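Local atomic coordinates of protein TASOR (Homo sapiens, PDB entry 6SWG), a protein that serves as a component of the HUSH complex, which is recruited to H3K9me3-rich loci and maintains epigenetic transcriptional silencing. Residues D67-H70 / E71-T75. Sequence-based numbering, arbitrary orientation.
Sequences DGLH and EKLNT
Glu71 N donates to Asp67 O at 3.0 Å, one of four i to i+4 bonds joining 67-70 to 71-75, by which helix 63-79 shows how one regular backbone can carry a different chemistry on each side. A chi1 of -59° sets Glu71 CG beside its backbone N and close to Asp67 O, and the bend at chi2 then turns the carboxylate, which stays 6.1 Å from that of Asp67, measured OE2 to OD1. One residue on, Lys72 N bonds to Gly68 O almost straight, with 169° at the hydrogen. Its side chain runs back past the glycine, CG at 3.3 Å from Gly68 O, and after a kink at chi3 and chi4 it crosses the Leu69 side chain at about a right angle, NZ 4.1 Å from Leu69 CD1. Leu73 N reaches Leu69 O at 2.9 Å, and the two buried side chains touch through Leu73 CD1 and Leu69 CG, 3.8 Å apart. Asn74 N bonds to His70 O, while the side-chain amide of Asn74 stands nearly perpendicular to the imidazole (84°), ND2 lying 3.1 Å from His70 CD2. Glu71 O accepts from both Thr75 N and Thr75 OG1, the hydroxyl approaching from above the carbonyl plane. The chemistry is consistent with an amphipathic helix in this short piece of TASOR: Leu69 and Leu73 pack on aromatic and apolar side chains of another protein, which His70 and Lys72 also touch.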
# COMPACT_ATOMS: atom_id res chain seq x y z
N ASP C 67 -12.85 2.32 15.30
CA ASP C 67 -13.96 2.42 16.23
C ASP C 67 -14.78 3.68 15.97
O ASP C 67 -16.01 3.61 15.97
CB ASP C 67 -13.42 2.38 17.65
CG ASP C 67 -12.74 1.09 17.96
OD1 ASP C 67 -12.97 0.13 17.22
OD2 ASP C 67 -11.99 1.03 18.94
N GLY C 68 -14.11 4.82 15.72
CA GLY C 68 -14.83 6.04 15.42
C GLY C 68 -15.70 5.89 14.19
O GLY C 68 -16.87 6.29 14.20
N LEU C 69 -15.15 5.28 13.14
CA LEU C 69 -15.97 5.04 11.97
C LEU C 69 -17.15 4.13 12.31
O LEU C 69 -18.29 4.39 11.87
CB LEU C 69 -15.14 4.42 10.85
CG LEU C 69 -16.00 4.23 9.59
CD1 LEU C 69 -16.37 5.64 9.04
CD2 LEU C 69 -15.34 3.40 8.56
N HIS C 70 -16.90 3.04 13.05
CA HIS C 70 -17.95 2.07 13.33
C HIS C 70 -19.11 2.76 14.03
O HIS C 70 -20.28 2.52 13.71
CB HIS C 70 -17.39 0.90 14.17
CG HIS C 70 -18.32 -0.28 14.25
ND1 HIS C 70 -18.15 -1.43 13.51
CD2 HIS C 70 -19.44 -0.48 15.00
CE1 HIS C 70 -19.13 -2.28 13.79
NE2 HIS C 70 -19.92 -1.73 14.70
N GLU C 71 -18.81 3.69 14.93
CA GLU C 71 -19.89 4.37 15.63
C GLU C 71 -20.63 5.34 14.72
O GLU C 71 -21.87 5.37 14.71
CB GLU C 71 -19.34 5.06 16.87
CG GLU C 71 -18.65 4.08 17.86
CD GLU C 71 -19.44 2.77 18.14
OE1 GLU C 71 -20.70 2.78 18.15
OE2 GLU C 71 -18.77 1.72 18.36
N LYS C 72 -19.91 6.13 13.92
CA LYS C 72 -20.65 7.04 13.06
C LYS C 72 -21.58 6.26 12.14
O LYS C 72 -22.72 6.66 11.89
CB LYS C 72 -19.69 7.89 12.24
CG LYS C 72 -18.76 8.74 13.07
CD LYS C 72 -17.99 9.73 12.14
CE LYS C 72 -16.45 9.71 12.35
NZ LYS C 72 -15.64 8.85 11.40
N LEU C 73 -21.12 5.12 11.66
CA LEU C 73 -21.92 4.36 10.71
C LEU C 73 -23.10 3.68 11.40
O LEU C 73 -24.19 3.57 10.82
CB LEU C 73 -21.04 3.35 9.99
CG LEU C 73 -19.94 3.94 9.11
CD1 LEU C 73 -19.26 2.88 8.26
CD2 LEU C 73 -20.45 5.01 8.15
N ASN C 74 -22.92 3.18 12.62
CA ASN C 74 -24.09 2.65 13.31
C ASN C 74 -25.11 3.73 13.54
O ASN C 74 -26.32 3.50 13.44
CB ASN C 74 -23.69 2.02 14.62
CG ASN C 74 -23.06 0.69 14.42
OD1 ASN C 74 -23.13 0.13 13.31
ND2 ASN C 74 -22.46 0.14 15.48
N THR C 75 -24.63 4.93 13.86
CA THR C 75 -25.54 6.04 14.06
C THR C 75 -26.35 6.28 12.81
O THR C 75 -27.57 6.45 12.89
CB THR C 75 -24.76 7.29 14.43
OG1 THR C 75 -24.22 7.15 15.76
CG2 THR C 75 -25.68 8.49 14.43